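Local atomic coordinates of thioesterase (Pseudomonas aeruginosa, PDB entry 2O5U), a protein that probably hydrolyses fatty acyl-CoA thioesters as a hotdog-fold member of the 4-hydroxybenzoyl-CoA thioesterase family. Residues P8-E11 and H15-P18; H24-D27 and H31-N34; V35-F40 and A75-P80; A102-L105 and E110-A113. One frame throughout, in Å; residues are numbered along the deposited sequence.

Contact 1: residues P8-E11 and H15-P18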
loop_
_atom_site.group_PDB
_atom_site.type_symbol
_atom_site.label_atom_id
_atom_site.label_comp_id
_atom_site.label_asym_id
_atom_site.label_seq_id
_atom_site.Cartn_x
_atom_site.Cartn_y
_atom_site.Cartn_z
ATOM N N PRO A 8 6.119 26.369 -0.358
ATOM C CA PRO A 8 7.261 26.447 -1.254
ATOM C C PRO A 8 6.814 26.477 -2.711
ATOM O O PRO A 8 5.700 26.011 -3.059
ATOM C CB PRO A 8 8.015 25.144 -0.979
ATOM C CG PRO A 8 7.343 24.542 0.183
ATOM C CD PRO A 8 6.007 25.041 0.255
ATOM N N LEU A 9 7.668 27.049 -3.538
ATOM C CA LEU A 9 7.436 27.191 -4.973
ATOM C C LEU A 9 8.382 26.271 -5.775
ATOM O O LEU A 9 9.460 25.916 -5.299
ATOM C CB LEU A 9 7.683 28.650 -5.391
ATOM C CG LEU A 9 6.938 29.744 -4.605
ATOM C CD1 LEU A 9 7.650 31.068 -4.734
ATOM C CD2 LEU A 9 5.534 29.818 -5.074
ATOM N N ARG A 10 7.959 25.934 -6.996
ATOM C CA ARG A 10 8.682 25.045 -7.916
ATOM C C ARG A 10 10.146 25.392 -8.084
ATOM O O ARG A 10 10.988 24.495 -8.153
ATOM C CB ARG A 10 8.086 25.184 -9.304
ATOM C CG ARG A 10 6.977 24.322 -9.644
ATOM C CD ARG A 10 6.772 24.528 -11.114
ATOM N NE ARG A 10 7.559 23.538 -11.834
ATOM C CZ ARG A 10 7.137 22.297 -12.042
ATOM N NH1 ARG A 10 5.934 21.934 -11.592
ATOM N NH2 ARG A 10 7.902 21.445 -12.717
ATOM N N GLU A 11 10.439 26.691 -8.179
ATOM C CA GLU A 11 11.810 27.149 -8.474
ATOM C C GLU A 11 12.766 26.908 -7.317
ATOM O O GLU A 11 13.948 26.918 -7.514
ATOM C CB GLU A 11 11.859 28.609 -8.961
ATOM C CG GLU A 11 11.124 29.567 -8.102
ATOM C CD GLU A 11 9.712 29.932 -8.616
ATOM O OE1 GLU A 11 8.954 29.103 -9.142
ATOM O OE2 GLU A 11 9.361 31.118 -8.464
ATOM N N HIS A 15 15.390 19.241 -9.302
ATOM C CA HIS A 15 15.115 18.095 -10.120
ATOM C C HIS A 15 13.645 17.689 -9.946
ATOM O O HIS A 15 13.149 17.648 -8.808
ATOM C CB HIS A 15 15.998 16.945 -9.673
ATOM C CG HIS A 15 15.672 15.634 -10.326
ATOM N ND1 HIS A 15 16.101 15.307 -11.598
ATOM C CD2 HIS A 15 14.971 14.566 -9.882
ATOM C CE1 HIS A 15 15.670 14.099 -11.906
ATOM N NE2 HIS A 15 14.978 13.632 -10.883
ATOM N N PHE A 16 13.010 17.301 -11.045
ATOM C CA PHE A 16 11.595 16.928 -11.060
ATOM C C PHE A 16 11.327 15.549 -11.624
ATOM O O PHE A 16 11.939 15.148 -12.611
ATOM C CB PHE A 16 10.786 17.973 -11.852
ATOM C CG PHE A 16 10.716 19.257 -11.134
ATOM C CD1 PHE A 16 11.732 20.181 -11.284
ATOM C CD2 PHE A 16 9.681 19.511 -10.232
ATOM C CE1 PHE A 16 11.712 21.387 -10.575
ATOM C CE2 PHE A 16 9.652 20.709 -9.521
ATOM C CZ PHE A 16 10.675 21.628 -9.680
ATOM N N GLN A 17 10.356 14.871 -11.036
ATOM C CA GLN A 17 9.992 13.568 -11.563
ATOM C C GLN A 17 8.514 13.369 -11.506
ATOM O O GLN A 17 7.930 13.445 -10.428
ATOM C CB GLN A 17 10.639 12.448 -10.769
ATOM C CG GLN A 17 10.365 11.082 -11.396
ATOM C CD GLN A 17 10.636 9.956 -10.449
ATOM O OE1 GLN A 17 11.454 10.089 -9.553
ATOM N NE2 GLN A 17 9.981 8.819 -10.666
ATOM N N PRO A 18 7.936 13.024 -12.646
ATOM C CA PRO A 18 6.540 12.688 -12.648
ATOM C C PRO A 18 6.349 11.329 -11.968
ATOM O O PRO A 18 7.215 10.432 -12.052
ATOM C CB PRO A 18 6.218 12.644 -14.151
ATOM C CG PRO A 18 7.489 12.224 -14.767
ATOM C CD PRO A 18 8.537 12.893 -13.989
#
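Arg10 lays its guanidinium group flat on the ring of Phe16 and so carries the whole contact between residues 8-11 and 15-18. The two planes are only 12° apart and their centres 4.3 Å, which makes this a parallel, offset cation-pi stack. The overlap is partial: NH2 comes down over one side of the ring, 3.6 Å from CD2 of Phe16, while CZ sits nearer the rim, 3.9 Å from CE2 of Phe16. A bend in the arginine chain at CG-CD (chi3 92°) turns the group broadside to the ring. The tightest spot is at the ring edge, where the carbonyl O of Arg10 lies in the ring plane, 3.3 Å from CZ of Phe16. The residue thus meets the ring twice, with its cation over the face and its backbone oxygen against the rim. Contact is sparser toward CD1 of Phe16, with NH2 of Arg10 no nearer than 4.3 Å, and both residues remain partly exposed at the surface. NH1 extends beyond the ring to a salt bridge with Glu84 and a hydrogen bond to O of Gln108; these bonds probably fix the turn of the guanidinium. Strand 15-19, which carries Phe16, is an outermost strand of the chain's antiparallel sheet and pairs with strand 83-92, the strand of Glu84, while Arg10 also makes a cation-pi contact with Phe104 on strand 96-105.

Contact 2: residues H24-D27 and H31-N34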
loop_
_atom_site.group_PDB
_atom_site.type_symbol
_atom_site.label_atom_id
_atom_site.label_comp_id
_atom_site.label_asym_id
_atom_site.label_seq_id
_atom_site.Cartn_x
_atom_site.Cartn_y
_atom_site.Cartn_z
ATOM N N HIS A 24 -5.775 3.238 -5.683
ATOM C CA HIS A 24 -5.925 3.162 -4.230
ATOM C C HIS A 24 -5.097 4.254 -3.544
ATOM O O HIS A 24 -4.945 4.226 -2.314
ATOM C CB HIS A 24 -5.570 1.746 -3.695
ATOM C CG HIS A 24 -6.151 1.422 -2.339
ATOM N ND1 HIS A 24 -5.985 0.192 -1.741
ATOM C CD2 HIS A 24 -6.961 2.139 -1.509
ATOM C CE1 HIS A 24 -6.636 0.171 -0.590
ATOM N NE2 HIS A 24 -7.229 1.341 -0.421
ATOM N N ASP A 25 -4.459 5.151 -4.319
ATOM C CA ASP A 25 -3.857 6.339 -3.681
ATOM C C ASP A 25 -4.953 7.085 -2.927
ATOM O O ASP A 25 -4.680 7.613 -1.842
ATOM C CB ASP A 25 -3.205 7.296 -4.668
ATOM C CG ASP A 25 -1.878 6.747 -5.249
ATOM O OD1 ASP A 25 -1.339 5.756 -4.684
ATOM O OD2 ASP A 25 -1.417 7.336 -6.253
ATOM N N ASN A 26 -6.162 7.116 -3.498
ATOM C CA ASN A 26 -7.262 7.844 -2.825
ATOM C C ASN A 26 -7.718 7.035 -1.620
ATOM O O ASN A 26 -7.816 5.816 -1.669
ATOM C CB ASN A 26 -8.456 8.089 -3.786
ATOM C CG ASN A 26 -8.121 9.078 -4.889
ATOM O OD1 ASN A 26 -7.193 9.848 -4.749
ATOM N ND2 ASN A 26 -8.864 9.038 -5.978
ATOM N N ASP A 27 -8.040 7.695 -0.529
ATOM C CA ASP A 27 -8.666 6.949 0.576
ATOM C C ASP A 27 -10.168 7.269 0.610
ATOM O O ASP A 27 -10.764 7.770 -0.379
ATOM C CB ASP A 27 -7.982 7.238 1.915
ATOM C CG ASP A 27 -8.215 8.694 2.418
ATOM O OD1 ASP A 27 -9.098 9.522 1.886
ATOM O OD2 ASP A 27 -7.476 8.992 3.369
ATOM N N HIS A 31 -9.333 11.786 -1.587
ATOM C CA HIS A 31 -8.100 12.409 -2.063
ATOM C C HIS A 31 -6.938 11.460 -1.725
ATOM O O HIS A 31 -7.071 10.537 -0.894
ATOM C CB HIS A 31 -7.869 13.766 -1.370
ATOM C CG HIS A 31 -9.002 14.742 -1.550
ATOM N ND1 HIS A 31 -9.503 15.070 -2.784
ATOM C CD2 HIS A 31 -9.697 15.488 -0.657
ATOM C CE1 HIS A 31 -10.483 15.953 -2.652
ATOM N NE2 HIS A 31 -10.613 16.232 -1.370
ATOM N N VAL A 32 -5.783 11.749 -2.296
ATOM C CA VAL A 32 -4.574 10.939 -2.017
ATOM C C VAL A 32 -4.267 10.985 -0.539
ATOM O O VAL A 32 -4.154 12.071 0.086
ATOM C CB VAL A 32 -3.354 11.420 -2.852
ATOM C CG1 VAL A 32 -1.975 10.758 -2.325
ATOM C CG2 VAL A 32 -3.602 11.155 -4.349
ATOM N N ASN A 33 -4.136 9.792 0.037
ATOM C CA ASN A 33 -3.855 9.652 1.478
ATOM C C ASN A 33 -2.511 10.270 1.929
ATOM O O ASN A 33 -1.506 10.212 1.224
ATOM C CB ASN A 33 -3.993 8.181 1.907
ATOM C CG ASN A 33 -3.826 8.001 3.383
ATOM O OD1 ASN A 33 -2.752 7.628 3.853
ATOM N ND2 ASN A 33 -4.889 8.282 4.137
ATOM N N ASN A 34 -2.516 10.934 3.074
ATOM C CA ASN A 34 -1.268 11.514 3.617
ATOM C C ASN A 34 -0.014 10.591 3.602
ATOM O O ASN A 34 1.103 11.030 3.328
ATOM C CB ASN A 34 -1.538 12.006 5.056
ATOM C CG ASN A 34 -1.891 10.869 6.031
ATOM O OD1 ASN A 34 -1.033 10.362 6.761
ATOM N ND2 ASN A 34 -3.133 10.461 6.027
HETATM O O HOH W 1 -8.703 11.995 1.493
#
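Asp27 and Asn33 join their side chains across two short segments that also pair through their backbones. From the CB of Asp27, the nearest atom opposite is ND2 of Asn33 at 3.9 Å, with CB of Asn33 slightly farther off. A chi1 of 69° sets CG between the backbone N and the carbonyl carbon, 3.8 Å from ND2 of Asn33 and 4.0 Å from O of His31. OD1 takes a hydrogen bond from a water that also accepts one from the N of His31, and it is bonded to the N of Tyr29 in the intervening turn. OD2 receives ND2 of Asn33 at 2.8 Å on its anti side, 23° out of the carboxylate plane; the acceptor in turn lies in the amide plane of Asn33. Trp23 NE1 of the second subunit is a further donor to OD2. Alongside, in the backbones, the Asn33 N to Asp25 O bond, 2.9 Å long, and the Asp27 N to His31 O bond, 3.0 Å, enclose a single bridge between Asn26 and Val32. OD1 of Asn33 meanwhile caps Val35 N. Asp25 sends its OD1 to Arg22 of the third subunit. The run from Asp27 to Asn33, ending in the N-cap of helix 34-53, is consistent with the Asp-containing loop before the long helix that in hotdog-fold relatives lies at the active site, between subunits.

Contact 3: residues V35-F40 and A75-P80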
loop_
_atom_site.group_PDB
_atom_site.type_symbol
_atom_site.label_atom_id
_atom_site.label_comp_id
_atom_site.label_asym_id
_atom_site.label_seq_id
_atom_site.Cartn_x
_atom_site.Cartn_y
_atom_site.Cartn_z
ATOM N N VAL A 35 -0.213 9.304 3.885
ATOM C CA VAL A 35 0.891 8.304 3.903
ATOM C C VAL A 35 1.592 8.207 2.524
ATOM O O VAL A 35 2.847 8.076 2.422
ATOM C CB VAL A 35 0.363 6.934 4.384
ATOM C CG1 VAL A 35 1.503 5.805 4.272
ATOM C CG2 VAL A 35 -0.125 7.100 5.853
ATOM N N THR A 36 0.767 8.270 1.481
ATOM C CA THR A 36 1.202 8.084 0.095
ATOM C C THR A 36 2.266 9.081 -0.294
ATOM O O THR A 36 3.129 8.772 -1.063
ATOM C CB THR A 36 -0.014 8.094 -0.915
ATOM O OG1 THR A 36 -1.040 7.202 -0.443
ATOM C CG2 THR A 36 0.402 7.632 -2.341
ATOM N N TYR A 37 2.236 10.258 0.302
ATOM C CA TYR A 37 3.200 11.286 -0.030
ATOM C C TYR A 37 4.606 10.837 0.328
ATOM O O TYR A 37 5.560 11.085 -0.411
ATOM C CB TYR A 37 2.829 12.568 0.706
ATOM C CG TYR A 37 1.656 13.310 0.075
ATOM C CD1 TYR A 37 0.350 12.889 0.311
ATOM C CD2 TYR A 37 1.871 14.400 -0.768
ATOM C CE1 TYR A 37 -0.753 13.545 -0.254
ATOM C CE2 TYR A 37 0.783 15.093 -1.340
ATOM C CZ TYR A 37 -0.512 14.675 -1.073
ATOM O OH TYR A 37 -1.562 15.377 -1.627
ATOM N N TYR A 38 4.736 10.106 1.432
ATOM C CA TYR A 38 6.053 9.595 1.810
ATOM C C TYR A 38 6.578 8.541 0.861
ATOM O O TYR A 38 7.794 8.422 0.658
ATOM C CB TYR A 38 6.010 9.056 3.243
ATOM C CG TYR A 38 5.841 10.119 4.293
ATOM C CD1 TYR A 38 4.634 10.272 4.972
ATOM C CD2 TYR A 38 6.897 10.971 4.615
ATOM C CE1 TYR A 38 4.484 11.269 5.932
ATOM C CE2 TYR A 38 6.764 11.973 5.566
ATOM C CZ TYR A 38 5.572 12.097 6.246
ATOM O OH TYR A 38 5.469 13.085 7.210
ATOM N N ALA A 39 5.671 7.747 0.302
ATOM C CA ALA A 39 5.997 6.823 -0.788
ATOM C C ALA A 39 6.468 7.559 -2.051
ATOM O O ALA A 39 7.437 7.117 -2.689
ATOM C CB ALA A 39 4.838 5.877 -1.090
ATOM N N PHE A 40 5.833 8.690 -2.374
ATOM C CA PHE A 40 6.354 9.588 -3.446
ATOM C C PHE A 40 7.771 10.118 -3.087
ATOM O O PHE A 40 8.632 10.164 -3.970
ATOM C CB PHE A 40 5.430 10.791 -3.697
ATOM C CG PHE A 40 4.037 10.414 -4.138
ATOM C CD1 PHE A 40 3.818 9.268 -4.910
ATOM C CD2 PHE A 40 2.963 11.239 -3.859
ATOM C CE1 PHE A 40 2.523 8.949 -5.359
ATOM C CE2 PHE A 40 1.627 10.890 -4.299
ATOM C CZ PHE A 40 1.441 9.773 -5.037
ATOM N N ALA A 75 -2.680 21.413 0.271
ATOM C CA ALA A 75 -3.906 21.225 -0.470
ATOM C C ALA A 75 -3.983 19.830 -1.083
ATOM O O ALA A 75 -2.967 19.341 -1.567
ATOM C CB ALA A 75 -4.008 22.298 -1.610
ATOM N N PRO A 76 -5.182 19.240 -1.188
ATOM C CA PRO A 76 -5.270 17.848 -1.711
ATOM C C PRO A 76 -5.021 17.672 -3.214
ATOM O O PRO A 76 -5.203 18.604 -4.009
ATOM C CB PRO A 76 -6.697 17.417 -1.328
ATOM C CG PRO A 76 -7.484 18.626 -1.185
ATOM C CD PRO A 76 -6.496 19.741 -0.733
ATOM N N VAL A 77 -4.608 16.480 -3.594
ATOM C CA VAL A 77 -4.705 16.049 -4.970
ATOM C C VAL A 77 -5.431 14.705 -4.958
ATOM O O VAL A 77 -5.681 14.159 -3.915
ATOM C CB VAL A 77 -3.284 15.894 -5.660
ATOM C CG1 VAL A 77 -2.515 17.194 -5.631
ATOM C CG2 VAL A 77 -2.461 14.740 -5.056
ATOM N N ALA A 78 -5.806 14.200 -6.116
ATOM C CA ALA A 78 -6.544 12.957 -6.166
ATOM C C ALA A 78 -6.164 12.192 -7.399
ATOM O O ALA A 78 -6.051 12.791 -8.492
ATOM C CB ALA A 78 -8.092 13.285 -6.151
ATOM N N PHE A 79 -5.999 10.880 -7.271
ATOM C CA PHE A 79 -5.978 10.009 -8.445
ATOM C C PHE A 79 -7.246 10.378 -9.270
ATOM O O PHE A 79 -8.334 10.570 -8.682
ATOM C CB PHE A 79 -6.002 8.514 -8.036
ATOM C CG PHE A 79 -6.437 7.594 -9.157
ATOM C CD1 PHE A 79 -5.504 7.086 -10.068
ATOM C CD2 PHE A 79 -7.779 7.282 -9.350
ATOM C CE1 PHE A 79 -5.897 6.288 -11.104
ATOM C CE2 PHE A 79 -8.173 6.460 -10.406
ATOM C CZ PHE A 79 -7.235 5.983 -11.289
ATOM N N PRO A 80 -7.121 10.486 -10.611
ATOM C CA PRO A 80 -5.986 10.188 -11.475
ATOM C C PRO A 80 -5.203 11.448 -11.919
ATOM O O PRO A 80 -4.601 11.451 -13.001
ATOM C CB PRO A 80 -6.662 9.576 -12.696
ATOM C CG PRO A 80 -7.975 10.344 -12.778
ATOM C CD PRO A 80 -8.290 10.901 -11.427
HETATM O O HOH W 2 -4.062 14.585 -0.823
HETATM O O HOH W 3 -1.546 17.484 0.198
#
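The hydroxyl of Tyr37 touches Val77, with OH 3.6 Å from CG2 of Val77, and this meeting of a phenol end and a methyl is the one close direct contact between helix and loop. The methyl approaches the ring obliquely, at its hydroxyl end. Two waters carry the polar side of the joint. One is 2.8 Å from OH of Tyr37 and donates to the O of Ala75; the other is 2.7 Å from OH of Tyr37, lies in the ring plane at its edge, and makes a weak bond to the N of Val77. The hydroxyl is thereby linked through water to the loop backbone before and after Pro76, firmly at Ala75 O and weakly at Val77 N. In the next shell, Tyr73 meets the ring of Tyr37 edge-to-face, and Leu103 packs against both Tyr37 and Val77. The CG of Tyr37, beside its backbone N (chi1 -77°), lets the ring reach away from the helix to the loop. The loop itself is positioned by backbone bonds of Ala75 with Cys112 and of Val77 with Val32. Tyr37 stands near the start of helix 34-53, the long helix that the hotdog sheet curls round. One turn on, Phe40 packs on strands 96-105 and 83-92, whereas Tyr38 turns to strand 62-73 and stacks on Tyr38 of the fourth subunit.

Contact 4: residues A102-L105 and E110-A113; sequences ALFL and EACA
Leu103 and Cys112 lie on one side of this backbone pairing, Phe104 and Ala111 on the other. Leu103 holds its CG anti to the backbone N (chi1 179°), which carries CD2 across to the partner segment, 3.7 Å from CB of Cys112. On the opposite side the ring of Phe104 lies obliquely against the start of the partner segment: CD2 is 3.5 Å from the O of Glu110, and CE2 is 3.8 Å from the CB of Ala111. Ala102 shares this side, its methyl facing that of Ala111. Between the two layers run the hydrogen bonds. Leu103 N donates a hydrogen bond to O of Ala113 at 3.0 Å, but Leu103 O is taken by Cys112 N, at 2.9 Å, one residue earlier than a regular antiparallel pair would have it. With Cys112 in the helical region of backbone angles and Ala113 extended, the shape is that of a classic beta bulge, placed where strand 113-123 sets off beside strand 96-105 in the hotdog sheet. The extra residue leaves N of Ala113 buried without a partner in the model. Leu103 and Ala113 both turn to the face covered by helix 34-53, where Ala113 packs on Tyr37. Where the segments diverge, a water bridges them, accepting from N of Leu105 at 2.7 Å and donating to O of Glu110.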
loop_
_atom_site.group_PDB
_atom_site.type_symbol
_atom_site.label_atom_id
_atom_site.label_comp_id
_atom_site.label_asym_id
_atom_site.label_seq_id
_atom_site.Cartn_x
_atom_site.Cartn_y
_atom_site.Cartn_z
ATOM N N ALA A 102 8.801 18.340 -2.658
ATOM C CA ALA A 102 7.456 18.906 -2.707
ATOM C C ALA A 102 6.712 18.202 -3.854
ATOM O O ALA A 102 7.325 17.808 -4.858
ATOM C CB ALA A 102 7.507 20.458 -2.870
ATOM N N LEU A 103 5.398 18.013 -3.698
ATOM C CA LEU A 103 4.546 17.496 -4.733
ATOM C C LEU A 103 3.856 18.696 -5.372
ATOM O O LEU A 103 3.371 19.590 -4.659
ATOM C CB LEU A 103 3.488 16.531 -4.180
ATOM C CG LEU A 103 2.496 15.917 -5.191
ATOM C CD1 LEU A 103 2.061 14.510 -4.763
ATOM C CD2 LEU A 103 1.290 16.809 -5.456
ATOM N N PHE A 104 3.773 18.653 -6.689
ATOM C CA PHE A 104 3.094 19.633 -7.537
ATOM C C PHE A 104 2.135 18.959 -8.486
ATOM O O PHE A 104 2.426 17.885 -9.000
ATOM C CB PHE A 104 4.118 20.393 -8.407
ATOM C CG PHE A 104 5.188 21.111 -7.605
ATOM C CD1 PHE A 104 6.399 20.485 -7.312
ATOM C CD2 PHE A 104 4.953 22.421 -7.134
ATOM C CE1 PHE A 104 7.391 21.180 -6.542
ATOM C CE2 PHE A 104 5.917 23.101 -6.342
ATOM C CZ PHE A 104 7.127 22.473 -6.047
ATOM N N LEU A 105 1.049 19.623 -8.868
ATOM C CA LEU A 105 0.306 19.086 -10.029
ATOM C C LEU A 105 1.192 19.286 -11.243
ATOM O O LEU A 105 1.914 20.282 -11.301
ATOM C CB LEU A 105 -1.033 19.813 -10.235
ATOM C CG LEU A 105 -2.204 19.355 -9.361
ATOM C CD1 LEU A 105 -3.479 20.127 -9.736
ATOM C CD2 LEU A 105 -2.416 17.814 -9.503
ATOM N N GLU A 110 2.427 26.068 -7.399
ATOM C CA GLU A 110 2.389 26.061 -5.921
ATOM C C GLU A 110 2.411 24.601 -5.411
ATOM O O GLU A 110 1.838 23.716 -6.037
ATOM C CB GLU A 110 1.238 26.927 -5.337
ATOM C CG GLU A 110 1.661 27.824 -4.127
ATOM C CD GLU A 110 0.704 29.013 -3.834
ATOM O OE1 GLU A 110 -0.108 29.420 -4.731
ATOM O OE2 GLU A 110 0.773 29.546 -2.683
ATOM N N ALA A 111 3.167 24.343 -4.342
ATOM C CA ALA A 111 3.209 22.999 -3.789
ATOM C C ALA A 111 1.893 22.612 -3.128
ATOM O O ALA A 111 1.311 23.401 -2.362
ATOM C CB ALA A 111 4.417 22.804 -2.841
ATOM N N CYS A 112 1.387 21.406 -3.464
ATOM C CA CYS A 112 0.292 20.763 -2.728
ATOM C C CYS A 112 0.792 20.224 -1.335
ATOM O O CYS A 112 0.043 20.227 -0.343
ATOM C CB CYS A 112 -0.259 19.605 -3.563
ATOM S SG CYS A 112 -0.550 20.162 -5.243
ATOM N N ALA A 113 2.058 19.807 -1.280
ATOM C CA ALA A 113 2.648 19.330 -0.035
ATOM C C ALA A 113 4.149 19.514 -0.104
ATOM O O ALA A 113 4.689 19.569 -1.202
ATOM C CB ALA A 113 2.323 17.778 0.178
HETATM O O HOH W 4 0.539 22.161 -8.173
#

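In the fold
The four contacts form a chain of neighbours along one end of the sheet and its helix. Contacts 2 and 3 are closest, centres about 6 Å apart, joined by Val32 N to Val77 O (2.9 Å) and Asn26 OD1 to Phe79 N (3.0 Å). Contact 3 passes to contact 4, centres about 10 Å apart, through Ala75 N to Cys112 O (3.0 Å) and Phe40 packing on Leu103. Contact 4 in turn meets contact 1, about 8 Å away between centres, where Phe104 packs on Phe16. Contacts 1 and 2 lie about 21 Å apart. Contact 2, touching three other subunits, lies within the probable active-site loop; contacts 1 and 4 touch no other chain.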